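Local coordinates for uncharacterized protein (Thermus thermophilus HB8, PDB 4WVA) that hydrolyses mannosylglycerate, and probably glucosylglycerate with similar efficiency, as a GH63 glycoside hydrolase built on an (alpha/alpha)6-barrel, at residues V9-T21 with W43-C57. Residues are numbered along the deposited sequence; the frame is centred on the assembly and turned at random.
Sequences VEVLQRNSRGAFT and WTQVDWERAWQELLC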
loop_
_atom_site.group_PDB
_atom_site.type_symbol
_atom_site.label_atom_id
_atom_site.label_comp_id
_atom_site.label_asym_id
_atom_site.label_seq_id
_atom_site.Cartn_x
_atom_site.Cartn_y
_atom_site.Cartn_z
ATOM N N VAL A 9 1.766 -38.246 -11.485
ATOM C CA VAL A 9 1.502 -39.029 -10.296
ATOM C C VAL A 9 2.545 -40.143 -10.161
ATOM O O VAL A 9 3.027 -40.396 -9.060
ATOM C CB VAL A 9 0.067 -39.620 -10.276
ATOM C CG1 VAL A 9 -0.101 -40.627 -9.156
ATOM C CG2 VAL A 9 -0.973 -38.518 -10.144
ATOM N N GLU A 10 2.906 -40.786 -11.269
ATOM C CA GLU A 10 3.941 -41.816 -11.258
ATOM C C GLU A 10 5.270 -41.273 -10.712
ATOM O O GLU A 10 5.925 -41.930 -9.885
ATOM C CB GLU A 10 4.125 -42.398 -12.664
ATOM C CG GLU A 10 5.212 -43.445 -12.760
ATOM C CD GLU A 10 5.552 -43.812 -14.192
ATOM O OE1 GLU A 10 4.690 -43.621 -15.100
ATOM O OE2 GLU A 10 6.699 -44.296 -14.392
ATOM N N VAL A 11 5.650 -40.072 -11.140
ATOM C CA VAL A 11 6.896 -39.454 -10.660
ATOM C C VAL A 11 6.840 -39.226 -9.157
ATOM O O VAL A 11 7.795 -39.552 -8.437
ATOM C CB VAL A 11 7.210 -38.127 -11.394
ATOM C CG1 VAL A 11 8.375 -37.393 -10.723
ATOM C CG2 VAL A 11 7.489 -38.395 -12.866
ATOM N N LEU A 12 5.737 -38.661 -8.668
ATOM C CA LEU A 12 5.624 -38.390 -7.228
ATOM C C LEU A 12 5.658 -39.678 -6.423
ATOM O O LEU A 12 6.342 -39.757 -5.406
ATOM C CB LEU A 12 4.377 -37.589 -6.904
ATOM C CG LEU A 12 4.342 -36.149 -7.425
ATOM C CD1 LEU A 12 3.118 -35.422 -6.900
ATOM C CD2 LEU A 12 5.623 -35.394 -7.066
ATOM N N GLN A 13 4.913 -40.684 -6.875
ATOM C CA GLN A 13 4.914 -41.968 -6.163
ATOM C C GLN A 13 6.274 -42.674 -6.200
ATOM O O GLN A 13 6.679 -43.262 -5.198
ATOM C CB GLN A 13 3.795 -42.870 -6.663
ATOM C CG GLN A 13 2.392 -42.336 -6.372
ATOM C CD GLN A 13 1.910 -42.527 -4.947
ATOM O OE1 GLN A 13 2.681 -42.486 -3.986
ATOM N NE2 GLN A 13 0.603 -42.699 -4.801
ATOM N N ARG A 14 6.978 -42.589 -7.327
ATOM C CA ARG A 14 8.344 -43.133 -7.432
ATOM C C ARG A 14 9.312 -42.426 -6.498
ATOM O O ARG A 14 10.183 -43.075 -5.883
ATOM C CB ARG A 14 8.892 -43.062 -8.872
ATOM C CG ARG A 14 8.297 -44.103 -9.814
ATOM C CD ARG A 14 9.054 -44.174 -11.148
ATOM N NE ARG A 14 9.272 -42.852 -11.763
ATOM C CZ ARG A 14 10.454 -42.307 -12.085
ATOM N NH1 ARG A 14 11.608 -42.943 -11.863
ATOM N NH2 ARG A 14 10.491 -41.092 -12.638
ATOM N N ASN A 15 9.157 -41.100 -6.365
ATOM C CA ASN A 15 10.067 -40.322 -5.522
ATOM C C ASN A 15 9.634 -40.265 -4.055
ATOM O O ASN A 15 10.348 -39.726 -3.209
ATOM C CB ASN A 15 10.216 -38.892 -6.071
ATOM C CG ASN A 15 10.907 -38.832 -7.422
ATOM O OD1 ASN A 15 10.873 -37.780 -8.096
ATOM N ND2 ASN A 15 11.545 -39.904 -7.824
ATOM N N SER A 16 8.471 -40.807 -3.738
ATOM C CA SER A 16 8.004 -40.825 -2.348
ATOM C C SER A 16 8.836 -41.775 -1.528
ATOM O O SER A 16 9.183 -42.865 -1.995
ATOM C CB SER A 16 6.545 -41.252 -2.265
ATOM O OG SER A 16 6.104 -41.231 -0.922
ATOM N N ARG A 17 9.156 -41.357 -0.303
ATOM C CA ARG A 17 9.760 -42.248 0.694
ATOM C C ARG A 17 8.802 -42.425 1.880
ATOM O O ARG A 17 9.228 -42.678 3.002
ATOM C CB ARG A 17 11.114 -41.692 1.133
ATOM C CG ARG A 17 12.121 -41.464 0.001
ATOM C CD ARG A 17 12.582 -42.762 -0.655
ATOM N NE ARG A 17 13.424 -42.539 -1.842
ATOM C CZ ARG A 17 13.012 -42.582 -3.114
ATOM N NH1 ARG A 17 11.753 -42.879 -3.437
ATOM N NH2 ARG A 17 13.890 -42.367 -4.087
ATOM N N GLY A 18 7.509 -42.329 1.613
ATOM C CA GLY A 18 6.483 -42.422 2.642
ATOM C C GLY A 18 6.047 -41.057 3.130
ATOM O O GLY A 18 4.984 -40.564 2.765
ATOM N N ALA A 19 6.863 -40.475 3.994
ATOM C CA ALA A 19 6.534 -39.229 4.662
ATOM C C ALA A 19 7.093 -38.002 3.954
ATOM O O ALA A 19 6.720 -36.881 4.289
ATOM C CB ALA A 19 7.071 -39.270 6.082
ATOM N N PHE A 20 7.998 -38.200 3.002
ATOM C CA PHE A 20 8.578 -37.091 2.248
ATOM C C PHE A 20 8.898 -37.580 0.849
ATOM O O PHE A 20 8.856 -38.780 0.577
ATOM C CB PHE A 20 9.829 -36.527 2.927
ATOM C CG PHE A 20 11.018 -37.453 2.879
ATOM C CD1 PHE A 20 11.960 -37.355 1.870
ATOM C CD2 PHE A 20 11.185 -38.419 3.863
ATOM C CE1 PHE A 20 13.030 -38.247 1.810
ATOM C CE2 PHE A 20 12.254 -39.299 3.813
ATOM C CZ PHE A 20 13.183 -39.195 2.799
ATOM N N THR A 21 9.162 -36.629 -0.041
ATOM C CA THR A 21 9.416 -36.902 -1.435
ATOM C C THR A 21 10.796 -36.369 -1.779
ATOM O O THR A 21 11.125 -35.216 -1.481
ATOM C CB THR A 21 8.349 -36.208 -2.301
ATOM O OG1 THR A 21 7.048 -36.461 -1.749
ATOM C CG2 THR A 21 8.422 -36.676 -3.722
ATOM N N TRP A 43 0.616 -33.290 -4.203
ATOM C CA TRP A 43 -0.039 -34.367 -3.475
ATOM C C TRP A 43 -1.534 -34.107 -3.215
ATOM O O TRP A 43 -2.310 -35.060 -3.032
ATOM C CB TRP A 43 0.688 -34.669 -2.154
ATOM C CG TRP A 43 1.982 -35.408 -2.333
ATOM C CD1 TRP A 43 3.231 -34.971 -1.988
ATOM C CD2 TRP A 43 2.160 -36.715 -2.887
ATOM N NE1 TRP A 43 4.178 -35.923 -2.308
ATOM C CE2 TRP A 43 3.543 -37.006 -2.849
ATOM C CE3 TRP A 43 1.282 -37.682 -3.396
ATOM C CZ2 TRP A 43 4.067 -38.216 -3.294
ATOM C CZ3 TRP A 43 1.809 -38.874 -3.847
ATOM C CH2 TRP A 43 3.180 -39.138 -3.786
ATOM N N THR A 44 -1.958 -32.843 -3.227
ATOM C CA THR A 44 -3.396 -32.530 -3.037
ATOM C C THR A 44 -4.246 -33.170 -4.141
ATOM O O THR A 44 -5.468 -33.306 -3.986
ATOM C CB THR A 44 -3.722 -31.013 -3.033
ATOM O OG1 THR A 44 -3.473 -30.448 -4.325
ATOM C CG2 THR A 44 -2.935 -30.261 -1.984
ATOM N N GLN A 45 -3.614 -33.515 -5.261
ATOM C CA GLN A 45 -4.300 -34.134 -6.394
ATOM C C GLN A 45 -4.354 -35.657 -6.274
ATOM O O GLN A 45 -4.936 -36.321 -7.139
ATOM C CB GLN A 45 -3.598 -33.751 -7.694
ATOM C CG GLN A 45 -3.601 -32.273 -7.982
ATOM C CD GLN A 45 -4.999 -31.713 -7.944
ATOM O OE1 GLN A 45 -5.819 -31.986 -8.840
ATOM N NE2 GLN A 45 -5.286 -30.927 -6.916
ATOM N N VAL A 46 -3.763 -36.195 -5.210
ATOM C CA VAL A 46 -3.660 -37.636 -4.985
ATOM C C VAL A 46 -4.284 -38.012 -3.654
ATOM O O VAL A 46 -5.126 -38.913 -3.579
ATOM C CB VAL A 46 -2.181 -38.108 -5.010
ATOM C CG1 VAL A 46 -2.057 -39.606 -4.773
ATOM C CG2 VAL A 46 -1.525 -37.763 -6.329
ATOM N N ASP A 47 -3.866 -37.327 -2.593
ATOM C CA ASP A 47 -4.299 -37.652 -1.254
ATOM C C ASP A 47 -3.970 -36.487 -0.327
ATOM O O ASP A 47 -2.816 -36.174 -0.150
ATOM C CB ASP A 47 -3.573 -38.909 -0.779
ATOM C CG ASP A 47 -4.054 -39.383 0.575
ATOM O OD1 ASP A 47 -3.358 -39.100 1.579
ATOM O OD2 ASP A 47 -5.127 -40.032 0.630
ATOM N N TRP A 48 -4.990 -35.874 0.262
ATOM C CA TRP A 48 -4.788 -34.697 1.137
ATOM C C TRP A 48 -3.934 -35.009 2.353
ATOM O O TRP A 48 -3.076 -34.203 2.724
ATOM C CB TRP A 48 -6.121 -34.082 1.573
ATOM C CG TRP A 48 -6.756 -33.341 0.479
ATOM C CD1 TRP A 48 -7.607 -33.850 -0.457
ATOM C CD2 TRP A 48 -6.578 -31.954 0.150
ATOM N NE1 TRP A 48 -7.981 -32.872 -1.337
ATOM C CE2 TRP A 48 -7.344 -31.706 -1.005
ATOM C CE3 TRP A 48 -5.835 -30.905 0.706
ATOM C CZ2 TRP A 48 -7.415 -30.449 -1.601
ATOM C CZ3 TRP A 48 -5.903 -29.662 0.119
ATOM C CH2 TRP A 48 -6.681 -29.445 -1.040
ATOM N N GLU A 49 -4.134 -36.176 2.965
ATOM C CA GLU A 49 -3.303 -36.540 4.108
ATOM C C GLU A 49 -1.829 -36.562 3.720
ATOM O O GLU A 49 -0.984 -36.115 4.488
ATOM C CB GLU A 49 -3.681 -37.898 4.718
ATOM C CG GLU A 49 -2.857 -38.234 5.979
ATOM C CD GLU A 49 -3.052 -37.228 7.123
ATOM O OE1 GLU A 49 -2.142 -36.398 7.426
ATOM O OE2 GLU A 49 -4.137 -37.267 7.735
ATOM N N ARG A 50 -1.539 -37.094 2.538
ATOM C CA ARG A 50 -0.177 -37.192 2.043
ATOM C C ARG A 50 0.459 -35.817 1.847
ATOM O O ARG A 50 1.645 -35.650 2.116
ATOM C CB ARG A 50 -0.152 -37.996 0.738
ATOM C CG ARG A 50 1.230 -38.192 0.147
ATOM C CD ARG A 50 2.141 -38.974 1.060
ATOM N NE ARG A 50 3.468 -39.149 0.476
ATOM C CZ ARG A 50 4.433 -38.227 0.480
ATOM N NH1 ARG A 50 4.229 -37.024 1.039
ATOM N NH2 ARG A 50 5.616 -38.512 -0.054
ATOM N N ALA A 51 -0.337 -34.836 1.408
ATOM C CA ALA A 51 0.128 -33.456 1.254
ATOM C C ALA A 51 0.533 -32.876 2.608
ATOM O O ALA A 51 1.587 -32.289 2.746
ATOM C CB ALA A 51 -0.934 -32.612 0.586
ATOM N N TRP A 52 -0.301 -33.069 3.620
ATOM C CA TRP A 52 0.044 -32.604 4.959
ATOM C C TRP A 52 1.296 -33.308 5.474
ATOM O O TRP A 52 2.175 -32.698 6.076
ATOM C CB TRP A 52 -1.080 -32.874 5.938
ATOM C CG TRP A 52 -2.251 -31.976 5.856
ATOM C CD1 TRP A 52 -3.499 -32.299 5.460
ATOM C CD2 TRP A 52 -2.291 -30.590 6.224
ATOM N NE1 TRP A 52 -4.327 -31.211 5.545
ATOM C CE2 TRP A 52 -3.608 -30.146 6.026
ATOM C CE3 TRP A 52 -1.343 -29.690 6.718
ATOM C CZ2 TRP A 52 -3.997 -28.832 6.290
ATOM C CZ3 TRP A 52 -1.736 -28.379 6.973
ATOM C CH2 TRP A 52 -3.038 -27.972 6.780
ATOM N N GLN A 53 1.371 -34.615 5.236
ATOM C CA GLN A 53 2.464 -35.400 5.796
ATOM C C GLN A 53 3.824 -34.896 5.333
ATOM O O GLN A 53 4.782 -34.877 6.111
ATOM C CB GLN A 53 2.283 -36.887 5.473
ATOM C CG GLN A 53 1.194 -37.567 6.294
ATOM C CD GLN A 53 1.497 -37.574 7.786
ATOM O OE1 GLN A 53 2.673 -37.637 8.203
ATOM N NE2 GLN A 53 0.446 -37.494 8.606
ATOM N N GLU A 54 3.903 -34.488 4.065
ATOM C CA GLU A 54 5.118 -33.897 3.516
ATOM C C GLU A 54 5.649 -32.799 4.431
ATOM O O GLU A 54 6.853 -32.732 4.685
ATOM C CB GLU A 54 4.888 -33.334 2.102
ATOM C CG GLU A 54 6.177 -32.938 1.389
ATOM C CD GLU A 54 6.928 -34.101 0.768
ATOM O OE1 GLU A 54 6.285 -35.133 0.471
ATOM O OE2 GLU A 54 8.156 -33.964 0.532
ATOM N N LEU A 55 4.759 -31.914 4.894
ATOM C CA LEU A 55 5.195 -30.755 5.662
ATOM C C LEU A 55 5.357 -31.105 7.141
ATOM O O LEU A 55 6.211 -30.553 7.830
ATOM C CB LEU A 55 4.220 -29.607 5.472
ATOM C CG LEU A 55 4.000 -29.243 3.998
ATOM C CD1 LEU A 55 3.076 -28.048 3.926
ATOM C CD2 LEU A 55 5.332 -29.013 3.292
ATOM N N LEU A 56 4.539 -32.013 7.659
ATOM C CA LEU A 56 4.759 -32.472 9.035
ATOM C C LEU A 56 6.160 -33.034 9.151
ATOM O O LEU A 56 6.875 -32.792 10.135
ATOM C CB LEU A 56 3.764 -33.564 9.422
ATOM C CG LEU A 56 2.311 -33.129 9.563
ATOM C CD1 LEU A 56 1.404 -34.333 9.794
ATOM C CD2 LEU A 56 2.204 -32.173 10.713
ATOM N N CYS A 57 6.542 -33.830 8.158
ATOM C CA CYS A 57 7.847 -34.485 8.178
ATOM C C CYS A 57 8.978 -33.450 8.160
ATOM O O CYS A 57 9.928 -33.537 8.926
ATOM C CB CYS A 57 7.949 -35.433 6.994
ATOM S SG CYS A 57 9.483 -36.367 6.902
HETATM O O HOH W 1 3.302 -41.628 -1.249
#
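Arg50 reaches from helix 48-62 across to Ser16, Gly18 and Thr21. From CB on the helix, CG, anti to the backbone N (chi1 -179°), lies 3.4 Å above the plane of the Trp43 indole, toward its rim; the opposite face carries Leu12 CB. The bend at chi2 (62°) turns the chain toward Gly18 and Ser16. Gly18 O sits over one guanidinium face, Trp43 NE1 over the other; Gly18 O is 3.1 Å from Arg50 NE, but the angle is too poor for a hydrogen bond. NE donates instead to a water that also bonds Gln13 OE1 and Ser16 OG. Arg50 NH2 gives Ser16 OG a nearly straight in-plane bond (2.9 Å, 170°) and Thr21 OG1 a weak one. Arg50 NH1 makes a salt bridge to Glu54 OE1 at 2.9 Å. Thr21 OG1 accepts a bond from Trp43 NE1 in the indole plane (3.0 Å) and donates to Glu54 OE1 (2.7 Å); Thr21 N meets the syn lone pair of Glu54 OE2. A leucine in place of Arg50 would probably leave Glu54 without its cationic mate. The contact thus ties the turn after helix 4-15 to helix 48-62, with helix 409-418 touching Leu12 and Thr21 and helix 107-117 packing on Trp52 and Leu55.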